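Local coordinates for OBG-type G domain-containing protein (Pyrococcus horikoshii, PDB 2E87), which probably binds GTP as an OBG-type GTPase related to nucleolar GTP-binding protein 1, and holds GDP in its nucleotide pocket, at residues N3-V11 with K63-L74; P75-V86 with V156-L165. All coordinates share one frame; numbering follows the deposited sequence.

Contact 1: residues N3-V11 with K63-L74; sequences NPFERMPTV and KVLERTPGLSTL. With SO4 (sulfate ion), chain B.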
loop_
_atom_site.group_PDB
_atom_site.type_symbol
_atom_site.label_atom_id
_atom_site.label_comp_id
_atom_site.label_asym_id
_atom_site.label_seq_id
_atom_site.Cartn_x
_atom_site.Cartn_y
_atom_site.Cartn_z
ATOM N N ASN A 3 -5.473 3.665 -4.936
ATOM C CA ASN A 3 -4.940 3.508 -3.578
ATOM C C ASN A 3 -5.943 2.613 -2.835
ATOM O O ASN A 3 -7.091 2.995 -2.632
ATOM C CB ASN A 3 -4.821 4.875 -2.892
ATOM C CG ASN A 3 -4.011 4.819 -1.611
ATOM O OD1 ASN A 3 -4.389 4.147 -0.661
ATOM N ND2 ASN A 3 -2.890 5.526 -1.585
ATOM N N PRO A 4 -5.510 1.417 -2.414
ATOM C CA PRO A 4 -6.316 0.416 -1.702
ATOM C C PRO A 4 -7.025 0.907 -0.451
ATOM O O PRO A 4 -8.019 0.318 -0.025
ATOM C CB PRO A 4 -5.304 -0.676 -1.348
ATOM C CG PRO A 4 -4.127 -0.407 -2.214
ATOM C CD PRO A 4 -4.082 1.082 -2.316
ATOM N N PHE A 5 -6.512 1.977 0.148
ATOM C CA PHE A 5 -7.096 2.492 1.374
ATOM C C PHE A 5 -8.014 3.697 1.187
ATOM O O PHE A 5 -8.615 4.176 2.146
ATOM C CB PHE A 5 -5.976 2.824 2.378
ATOM C CG PHE A 5 -5.135 1.634 2.766
ATOM C CD1 PHE A 5 -4.091 1.209 1.958
ATOM C CD2 PHE A 5 -5.443 0.887 3.900
ATOM C CE1 PHE A 5 -3.375 0.066 2.263
ATOM C CE2 PHE A 5 -4.729 -0.261 4.211
ATOM C CZ PHE A 5 -3.694 -0.669 3.389
ATOM N N GLU A 6 -8.153 4.176 -0.044
ATOM C CA GLU A 6 -8.995 5.342 -0.286
ATOM C C GLU A 6 -10.360 5.185 0.368
ATOM O O GLU A 6 -10.995 6.167 0.733
ATOM C CB GLU A 6 -9.157 5.584 -1.789
ATOM C CG GLU A 6 -10.170 4.685 -2.468
ATOM C CD GLU A 6 -11.374 5.462 -2.965
ATOM O OE1 GLU A 6 -11.183 6.378 -3.796
ATOM O OE2 GLU A 6 -12.508 5.165 -2.525
ATOM N N ARG A 7 -10.795 3.944 0.532
ATOM C CA ARG A 7 -12.088 3.645 1.143
ATOM C C ARG A 7 -12.037 3.594 2.673
ATOM O O ARG A 7 -13.080 3.586 3.331
ATOM C CB ARG A 7 -12.612 2.298 0.628
ATOM C CG ARG A 7 -13.289 2.338 -0.740
ATOM C CD ARG A 7 -14.800 2.152 -0.592
ATOM N NE ARG A 7 -15.145 0.859 0.008
ATOM C CZ ARG A 7 -16.331 0.569 0.540
ATOM N NH1 ARG A 7 -17.300 1.481 0.554
ATOM N NH2 ARG A 7 -16.546 -0.634 1.062
HETATM N N MSE A 8 -10.835 3.533 3.242
HETATM C CA MSE A 8 -10.719 3.476 4.696
HETATM C C MSE A 8 -11.271 4.776 5.300
HETATM O O MSE A 8 -10.766 5.870 5.059
HETATM C CB MSE A 8 -9.262 3.245 5.119
HETATM C CG MSE A 8 -9.070 3.130 6.629
HETATM SE SE MSE A 8 -7.219 2.839 7.188
HETATM C CE MSE A 8 -6.339 3.929 5.875
ATOM N N PRO A 9 -12.321 4.655 6.101
ATOM C CA PRO A 9 -12.997 5.766 6.765
ATOM C C PRO A 9 -12.215 6.401 7.902
ATOM O O PRO A 9 -11.285 5.815 8.461
ATOM C CB PRO A 9 -14.273 5.121 7.266
ATOM C CG PRO A 9 -13.765 3.778 7.720
ATOM C CD PRO A 9 -12.817 3.359 6.603
ATOM N N THR A 10 -12.589 7.624 8.234
ATOM C CA THR A 10 -11.951 8.307 9.332
ATOM C C THR A 10 -12.445 7.563 10.576
ATOM O O THR A 10 -13.633 7.269 10.708
ATOM C CB THR A 10 -12.373 9.783 9.354
ATOM O OG1 THR A 10 -11.750 10.465 8.258
ATOM C CG2 THR A 10 -11.963 10.441 10.657
ATOM N N VAL A 11 -11.519 7.223 11.460
ATOM C CA VAL A 11 -11.845 6.504 12.684
ATOM C C VAL A 11 -12.172 7.485 13.799
ATOM O O VAL A 11 -11.376 8.370 14.096
ATOM C CB VAL A 11 -10.658 5.641 13.146
ATOM C CG1 VAL A 11 -10.962 5.023 14.471
ATOM C CG2 VAL A 11 -10.363 4.569 12.124
ATOM N N LYS A 63 -17.525 -0.746 10.669
ATOM C CA LYS A 63 -17.337 -0.079 9.384
ATOM C C LYS A 63 -15.851 0.026 9.072
ATOM O O LYS A 63 -15.452 -0.028 7.911
ATOM C CB LYS A 63 -17.954 1.329 9.412
ATOM C CG LYS A 63 -17.503 2.229 8.261
ATOM C CD LYS A 63 -18.043 3.669 8.356
ATOM C CE LYS A 63 -19.497 3.799 7.885
ATOM N NZ LYS A 63 -19.969 5.228 7.809
ATOM N N VAL A 64 -15.036 0.190 10.112
ATOM C CA VAL A 64 -13.580 0.287 9.960
ATOM C C VAL A 64 -12.983 -1.043 9.491
ATOM O O VAL A 64 -12.117 -1.084 8.612
ATOM C CB VAL A 64 -12.896 0.650 11.298
ATOM C CG1 VAL A 64 -11.415 0.769 11.095
ATOM C CG2 VAL A 64 -13.464 1.950 11.851
ATOM N N LEU A 65 -13.441 -2.128 10.098
ATOM C CA LEU A 65 -12.959 -3.456 9.747
ATOM C C LEU A 65 -13.404 -3.869 8.345
ATOM O O LEU A 65 -12.673 -4.568 7.641
ATOM C CB LEU A 65 -13.474 -4.501 10.736
ATOM C CG LEU A 65 -13.180 -4.347 12.223
ATOM C CD1 LEU A 65 -13.844 -5.482 12.987
ATOM C CD2 LEU A 65 -11.671 -4.350 12.446
ATOM N N GLU A 66 -14.597 -3.437 7.937
ATOM C CA GLU A 66 -15.118 -3.818 6.627
ATOM C C GLU A 66 -14.543 -3.035 5.458
ATOM O O GLU A 66 -14.238 -3.611 4.419
ATOM C CB GLU A 66 -16.653 -3.724 6.611
ATOM C CG GLU A 66 -17.336 -4.586 7.686
ATOM C CD GLU A 66 -18.860 -4.450 7.715
ATOM O OE1 GLU A 66 -19.384 -3.369 7.357
ATOM O OE2 GLU A 66 -19.530 -5.427 8.124
ATOM N N ARG A 67 -14.368 -1.733 5.627
ATOM C CA ARG A 67 -13.865 -0.904 4.542
ATOM C C ARG A 67 -12.353 -0.799 4.399
ATOM O O ARG A 67 -11.861 -0.148 3.480
ATOM C CB ARG A 67 -14.457 0.496 4.649
ATOM C CG ARG A 67 -15.973 0.520 4.582
ATOM C CD ARG A 67 -16.451 1.950 4.496
ATOM N NE ARG A 67 -17.900 2.071 4.585
ATOM C CZ ARG A 67 -18.525 3.232 4.741
ATOM N NH1 ARG A 67 -17.817 4.352 4.825
ATOM N NH2 ARG A 67 -19.848 3.275 4.822
ATOM N N THR A 68 -11.614 -1.418 5.305
ATOM C CA THR A 68 -10.168 -1.373 5.214
ATOM C C THR A 68 -9.768 -2.724 4.657
ATOM O O THR A 68 -10.160 -3.753 5.182
ATOM C CB THR A 68 -9.509 -1.169 6.597
ATOM O OG1 THR A 68 -10.151 -0.081 7.273
ATOM C CG2 THR A 68 -8.031 -0.859 6.442
ATOM N N PRO A 69 -8.990 -2.740 3.575
ATOM C CA PRO A 69 -8.588 -4.026 3.005
ATOM C C PRO A 69 -7.710 -4.837 3.957
ATOM O O PRO A 69 -6.882 -4.276 4.682
ATOM C CB PRO A 69 -7.827 -3.607 1.759
ATOM C CG PRO A 69 -7.102 -2.381 2.248
ATOM C CD PRO A 69 -8.232 -1.638 2.954
ATOM N N GLY A 70 -7.909 -6.151 3.975
ATOM C CA GLY A 70 -7.061 -6.983 4.806
ATOM C C GLY A 70 -5.696 -6.933 4.138
ATOM O O GLY A 70 -5.597 -7.063 2.917
ATOM N N LEU A 71 -4.643 -6.725 4.910
ATOM C CA LEU A 71 -3.316 -6.638 4.325
ATOM C C LEU A 71 -2.944 -7.869 3.483
ATOM O O LEU A 71 -2.283 -7.739 2.457
ATOM C CB LEU A 71 -2.268 -6.405 5.421
ATOM C CG LEU A 71 -2.467 -5.202 6.363
ATOM C CD1 LEU A 71 -1.213 -5.042 7.219
ATOM C CD2 LEU A 71 -2.718 -3.916 5.586
ATOM N N SER A 72 -3.382 -9.053 3.904
ATOM C CA SER A 72 -3.070 -10.284 3.180
ATOM C C SER A 72 -3.689 -10.321 1.781
ATOM O O SER A 72 -3.259 -11.093 0.941
ATOM C CB SER A 72 -3.545 -11.500 3.974
ATOM O OG SER A 72 -4.963 -11.542 4.022
ATOM N N THR A 73 -4.701 -9.493 1.545
ATOM C CA THR A 73 -5.366 -9.416 0.244
ATOM C C THR A 73 -4.656 -8.443 -0.708
ATOM O O THR A 73 -5.030 -8.315 -1.870
ATOM C CB THR A 73 -6.829 -8.935 0.379
ATOM O OG1 THR A 73 -6.853 -7.526 0.656
ATOM C CG2 THR A 73 -7.539 -9.689 1.502
ATOM N N LEU A 74 -3.632 -7.760 -0.217
ATOM C CA LEU A 74 -2.913 -6.805 -1.041
ATOM C C LEU A 74 -1.755 -7.409 -1.801
ATOM O O LEU A 74 -1.199 -8.430 -1.409
ATOM C CB LEU A 74 -2.379 -5.660 -0.169
ATOM C CG LEU A 74 -3.444 -4.789 0.508
ATOM C CD1 LEU A 74 -2.810 -3.613 1.197
ATOM C CD2 LEU A 74 -4.428 -4.303 -0.529
HETATM S S SO4 B . -5.703 -9.632 6.769
HETATM O O1 SO4 B . -6.509 -9.699 5.477
HETATM O O2 SO4 B . -5.512 -8.181 7.268
HETATM O O3 SO4 B . -6.540 -10.405 7.799
HETATM O O4 SO4 B . -4.324 -10.198 6.515
#
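Thr68, with Met8 packed against it, donates its hydroxyl to Val64 O one turn back (OG1 to O 2.6 Å, in the carbonyl plane); the same oxygen receives a weak bond from Thr68 N. This fixes the threonine rotation near the end of helix 38-67. Met8, present as selenomethionine, rests its CG 3.4 Å from Thr68 OG1, while its selenium lies nearer the CG2 methyl. Pro69 follows as a lid on Phe5: its CG stands 4.0 Å from the ring centroid, 21° off the normal, a CH-pi contact over one face. Leu71 CD2 and Thr68 CG2 meet the ring edge. Phe5 is set by an Asx turn, its N bonding to Asn3 OD1 (3.1 Å) on a lone pair. Pro4 CB touches Leu74 CD2 at 3.8 Å. Toward the surface, the Arg7 guanidinium, carried round by bends at chi2 and chi3, lies with one face over Arg67 CG, its NH2 3.7 Å away. The guanidinium planes are 30° apart, an approach of like charges that solvent probably screens. Pro9 and Val11 continue along Lys63 and Val64. The N-terminal tail thus packs on a helix end and its following loop, within the NOG1-type N-terminal helical domain.

Contact 2: residues P75-V86 with V156-L165; sequences PKFYQELVDVLV and VLKDLPVVDL. With SO4 (sulfate ion), chain D; SO4 (sulfate ion), chain C.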
loop_
_atom_site.group_PDB
_atom_site.type_symbol
_atom_site.label_atom_id
_atom_site.label_comp_id
_atom_site.label_asym_id
_atom_site.label_seq_id
_atom_site.Cartn_x
_atom_site.Cartn_y
_atom_site.Cartn_z
ATOM N N PRO A 75 -1.396 -6.805 -2.934
ATOM C CA PRO A 75 -0.259 -7.349 -3.680
ATOM C C PRO A 75 0.967 -7.203 -2.754
ATOM O O PRO A 75 1.032 -6.261 -1.957
ATOM C CB PRO A 75 -0.187 -6.430 -4.895
ATOM C CG PRO A 75 -1.626 -6.088 -5.133
ATOM C CD PRO A 75 -2.145 -5.823 -3.737
ATOM N N LYS A 76 1.916 -8.128 -2.843
ATOM C CA LYS A 76 3.119 -8.112 -2.011
ATOM C C LYS A 76 3.816 -6.769 -1.949
ATOM O O LYS A 76 4.327 -6.384 -0.907
ATOM C CB LYS A 76 4.119 -9.168 -2.478
ATOM C CG LYS A 76 3.659 -10.586 -2.208
ATOM C CD LYS A 76 4.768 -11.605 -2.447
ATOM C CE LYS A 76 4.303 -13.025 -2.123
ATOM N NZ LYS A 76 5.441 -14.003 -2.112
ATOM N N PHE A 77 3.839 -6.065 -3.072
ATOM C CA PHE A 77 4.475 -4.760 -3.141
ATOM C C PHE A 77 3.846 -3.795 -2.140
ATOM O O PHE A 77 4.561 -3.113 -1.410
ATOM C CB PHE A 77 4.376 -4.205 -4.570
ATOM C CG PHE A 77 4.819 -2.778 -4.706
ATOM C CD1 PHE A 77 6.165 -2.433 -4.589
ATOM C CD2 PHE A 77 3.879 -1.769 -4.938
ATOM C CE1 PHE A 77 6.574 -1.106 -4.700
ATOM C CE2 PHE A 77 4.278 -0.434 -5.051
ATOM C CZ PHE A 77 5.638 -0.104 -4.932
ATOM N N TYR A 78 2.515 -3.737 -2.107
ATOM C CA TYR A 78 1.831 -2.853 -1.164
ATOM C C TYR A 78 1.967 -3.370 0.274
ATOM O O TYR A 78 2.047 -2.585 1.219
ATOM C CB TYR A 78 0.357 -2.683 -1.530
ATOM C CG TYR A 78 0.111 -1.631 -2.593
ATOM C CD1 TYR A 78 0.846 -0.454 -2.605
ATOM C CD2 TYR A 78 -0.867 -1.797 -3.567
ATOM C CE1 TYR A 78 0.632 0.526 -3.540
ATOM C CE2 TYR A 78 -1.097 -0.802 -4.528
ATOM C CZ TYR A 78 -0.337 0.358 -4.499
ATOM O OH TYR A 78 -0.537 1.364 -5.410
ATOM N N GLN A 79 2.006 -4.684 0.445
ATOM C CA GLN A 79 2.175 -5.220 1.789
ATOM C C GLN A 79 3.513 -4.716 2.312
ATOM O O GLN A 79 3.653 -4.323 3.466
ATOM C CB GLN A 79 2.166 -6.741 1.763
ATOM C CG GLN A 79 0.775 -7.320 1.676
ATOM C CD GLN A 79 0.782 -8.826 1.575
ATOM O OE1 GLN A 79 1.517 -9.510 2.289
ATOM N NE2 GLN A 79 -0.044 -9.354 0.686
ATOM N N GLU A 80 4.497 -4.697 1.431
ATOM C CA GLU A 80 5.816 -4.240 1.828
ATOM C C GLU A 80 5.818 -2.732 2.148
ATOM O O GLU A 80 6.320 -2.308 3.189
ATOM C CB GLU A 80 6.810 -4.585 0.717
ATOM C CG GLU A 80 8.199 -4.852 1.182
ATOM C CD GLU A 80 8.263 -5.882 2.287
ATOM O OE1 GLU A 80 7.561 -6.907 2.221
ATOM O OE2 GLU A 80 9.042 -5.667 3.228
ATOM N N LEU A 81 5.244 -1.908 1.283
ATOM C CA LEU A 81 5.251 -0.492 1.573
ATOM C C LEU A 81 4.333 -0.117 2.732
ATOM O O LEU A 81 4.615 0.834 3.450
ATOM C CB LEU A 81 4.923 0.320 0.326
ATOM C CG LEU A 81 5.966 0.230 -0.788
ATOM C CD1 LEU A 81 5.620 1.235 -1.832
ATOM C CD2 LEU A 81 7.340 0.514 -0.267
ATOM N N VAL A 82 3.239 -0.848 2.915
ATOM C CA VAL A 82 2.339 -0.587 4.038
ATOM C C VAL A 82 3.145 -0.782 5.334
ATOM O O VAL A 82 3.064 0.010 6.272
ATOM C CB VAL A 82 1.135 -1.572 4.056
ATOM C CG1 VAL A 82 0.492 -1.608 5.456
ATOM C CG2 VAL A 82 0.100 -1.143 3.018
ATOM N N ASP A 83 3.921 -1.859 5.363
ATOM C CA ASP A 83 4.745 -2.181 6.503
ATOM C C ASP A 83 5.747 -1.051 6.714
ATOM O O ASP A 83 5.981 -0.619 7.832
ATOM C CB ASP A 83 5.470 -3.505 6.250
ATOM C CG ASP A 83 6.243 -4.006 7.474
ATOM O OD1 ASP A 83 7.105 -4.880 7.297
ATOM O OD2 ASP A 83 5.985 -3.548 8.605
ATOM N N VAL A 84 6.330 -0.556 5.629
ATOM C CA VAL A 84 7.305 0.519 5.740
ATOM C C VAL A 84 6.704 1.793 6.299
ATOM O O VAL A 84 7.316 2.463 7.114
ATOM C CB VAL A 84 7.949 0.855 4.366
ATOM C CG1 VAL A 84 8.511 2.265 4.371
ATOM C CG2 VAL A 84 9.053 -0.122 4.068
ATOM N N LEU A 85 5.503 2.127 5.860
ATOM C CA LEU A 85 4.861 3.361 6.290
ATOM C C LEU A 85 4.186 3.388 7.667
ATOM O O LEU A 85 4.209 4.417 8.344
ATOM C CB LEU A 85 3.825 3.791 5.244
ATOM C CG LEU A 85 4.337 4.149 3.851
ATOM C CD1 LEU A 85 3.178 4.522 2.946
ATOM C CD2 LEU A 85 5.305 5.303 3.965
ATOM N N VAL A 86 3.583 2.285 8.089
ATOM C CA VAL A 86 2.858 2.307 9.359
ATOM C C VAL A 86 3.092 1.102 10.245
ATOM O O VAL A 86 2.532 1.022 11.339
ATOM C CB VAL A 86 1.341 2.429 9.088
ATOM C CG1 VAL A 86 1.086 3.587 8.146
ATOM C CG2 VAL A 86 0.795 1.146 8.459
ATOM N N VAL A 156 -1.304 8.688 6.456
ATOM C CA VAL A 156 0.006 8.355 5.900
ATOM C C VAL A 156 -0.089 7.442 4.686
ATOM O O VAL A 156 0.693 7.570 3.743
ATOM C CB VAL A 156 0.914 7.635 6.938
ATOM C CG1 VAL A 156 2.135 7.053 6.243
ATOM C CG2 VAL A 156 1.366 8.603 8.024
ATOM N N LEU A 157 -1.046 6.522 4.713
ATOM C CA LEU A 157 -1.193 5.562 3.631
ATOM C C LEU A 157 -1.643 6.162 2.308
ATOM O O LEU A 157 -1.563 5.507 1.264
ATOM C CB LEU A 157 -2.127 4.433 4.054
ATOM C CG LEU A 157 -1.518 3.510 5.110
ATOM C CD1 LEU A 157 -2.561 2.502 5.546
ATOM C CD2 LEU A 157 -0.283 2.814 4.552
ATOM N N LYS A 158 -2.092 7.411 2.354
ATOM C CA LYS A 158 -2.527 8.105 1.157
ATOM C C LYS A 158 -1.327 8.307 0.231
ATOM O O LYS A 158 -1.497 8.489 -0.973
ATOM C CB LYS A 158 -3.141 9.464 1.513
ATOM C CG LYS A 158 -4.460 9.373 2.242
ATOM C CD LYS A 158 -5.054 10.748 2.476
ATOM C CE LYS A 158 -6.482 10.640 2.969
ATOM N NZ LYS A 158 -7.045 11.965 3.330
ATOM N N ASP A 159 -0.121 8.266 0.792
ATOM C CA ASP A 159 1.088 8.442 -0.003
ATOM C C ASP A 159 1.626 7.161 -0.632
ATOM O O ASP A 159 2.784 7.115 -1.041
ATOM C CB ASP A 159 2.207 9.059 0.833
ATOM C CG ASP A 159 1.845 10.414 1.386
ATOM O OD1 ASP A 159 1.273 11.237 0.631
ATOM O OD2 ASP A 159 2.149 10.657 2.578
ATOM N N LEU A 160 0.819 6.112 -0.703
ATOM C CA LEU A 160 1.322 4.897 -1.331
ATOM C C LEU A 160 1.559 5.196 -2.796
ATOM O O LEU A 160 0.810 5.934 -3.416
ATOM C CB LEU A 160 0.318 3.752 -1.216
ATOM C CG LEU A 160 0.281 3.033 0.128
ATOM C CD1 LEU A 160 -0.867 2.030 0.122
ATOM C CD2 LEU A 160 1.619 2.348 0.383
ATOM N N PRO A 161 2.616 4.626 -3.369
ATOM C CA PRO A 161 2.918 4.852 -4.783
ATOM C C PRO A 161 1.726 4.437 -5.638
ATOM O O PRO A 161 1.284 3.294 -5.558
ATOM C CB PRO A 161 4.096 3.924 -5.039
ATOM C CG PRO A 161 4.689 3.718 -3.704
ATOM C CD PRO A 161 3.524 3.629 -2.787
ATOM N N VAL A 162 1.205 5.358 -6.443
ATOM C CA VAL A 162 0.083 5.057 -7.341
ATOM C C VAL A 162 0.647 4.463 -8.645
ATOM O O VAL A 162 1.049 5.200 -9.546
ATOM C CB VAL A 162 -0.718 6.345 -7.683
ATOM C CG1 VAL A 162 -1.668 6.090 -8.858
ATOM C CG2 VAL A 162 -1.500 6.814 -6.465
ATOM N N VAL A 163 0.693 3.134 -8.736
ATOM C CA VAL A 163 1.217 2.460 -9.927
ATOM C C VAL A 163 0.431 1.200 -10.264
ATOM O O VAL A 163 -0.292 0.658 -9.424
ATOM C CB VAL A 163 2.695 2.069 -9.751
ATOM C CG1 VAL A 163 3.540 3.296 -9.706
ATOM C CG2 VAL A 163 2.872 1.283 -8.483
ATOM N N ASP A 164 0.579 0.736 -11.499
ATOM C CA ASP A 164 -0.124 -0.454 -11.952
ATOM C C ASP A 164 0.572 -1.675 -11.400
ATOM O O ASP A 164 1.776 -1.852 -11.587
ATOM C CB ASP A 164 -0.147 -0.520 -13.488
ATOM C CG ASP A 164 -1.191 -1.501 -14.014
ATOM O OD1 ASP A 164 -1.127 -2.693 -13.640
ATOM O OD2 ASP A 164 -2.075 -1.081 -14.799
ATOM N N LEU A 165 -0.187 -2.535 -10.737
ATOM C CA LEU A 165 0.404 -3.721 -10.154
ATOM C C LEU A 165 0.167 -5.029 -10.893
ATOM O O LEU A 165 0.609 -6.077 -10.432
ATOM C CB LEU A 165 -0.051 -3.858 -8.708
ATOM C CG LEU A 165 0.293 -2.636 -7.863
ATOM C CD1 LEU A 165 0.003 -2.958 -6.424
ATOM C CD2 LEU A 165 1.757 -2.270 -8.019
HETATM S S SO4 D . 1.454 -10.279 -5.936
HETATM O O1 SO4 D . 1.348 -9.231 -7.066
HETATM O O2 SO4 D . 2.121 -9.745 -4.688
HETATM O O3 SO4 D . 0.036 -10.733 -5.592
HETATM O O4 SO4 D . 2.324 -11.463 -6.388
HETATM S S SO4 C . -9.929 13.126 4.478
HETATM O O1 SO4 C . -9.620 12.785 3.004
HETATM O O2 SO4 C . -10.577 14.500 4.611
HETATM O O3 SO4 C . -10.944 12.068 4.947
HETATM O O4 SO4 C . -8.618 13.145 5.272
#
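Tyr78 lays its ring obliquely against Leu160, CE1 coming to 4.0 Å from Leu160 CB, and reaches past it to donate its hydroxyl to Pro161 O. That bond, 2.7 Å from OH to O, lies in the carbonyl plane with a C=O...OH angle of 158°. It is the one hydrogen bond between helix 76-86 and the chain running from 156 to 165. One turn on, Leu81 reaches its CD1 methyl toward the Pro161 ring. Leu160 CD2 touches both Leu81 CB and Leu85 CD1, the latter 3.7 Å away, and farther up the helix Val86 CG1 touches Leu157 CD2 at 3.9 Å. At the other end, Phe77 turns its CG anti to the backbone N (chi1 171°), which brings the ring to Pro161, Val163 and Leu165, which meet it obliquely; Leu165 CD2 is 3.8 Å from Phe77 CD2. A sulfate, probably from the crystallisation liquor, binds outside this apolar seam, where Lys158 NZ donates to two of its oxygens. The contact is therefore largely apolar, and probably held mainly by packing, while the tyrosine bond gives a directional hold on an otherwise irregular chain and gives the Pro161 carbonyl a partner.

Both contacts are partly buried, and contact 2 begins in the chain where contact 1 ends, Pro75 following Leu74. Direct bonds join them: Gln79 NE2 probably donates to Leu74 O, and Asn3 ND2 to Leu157 O. They also share a core, since Phe5 touches Val82, Leu157 and Leu160. Contact 1 ties the N-terminal tail to the end of helix 38-67, with prolines and an aromatic ring inside and arginines outside, but has no hydrogen bond across it. Contact 2 is almost wholly apolar, with two aromatic rings among leucines, valines and prolines, and has one such bond. It lies nearer the G domain: Val163 touches Gln217 of strand 214-220, and Glu80 and Asp83 bond to Gln238.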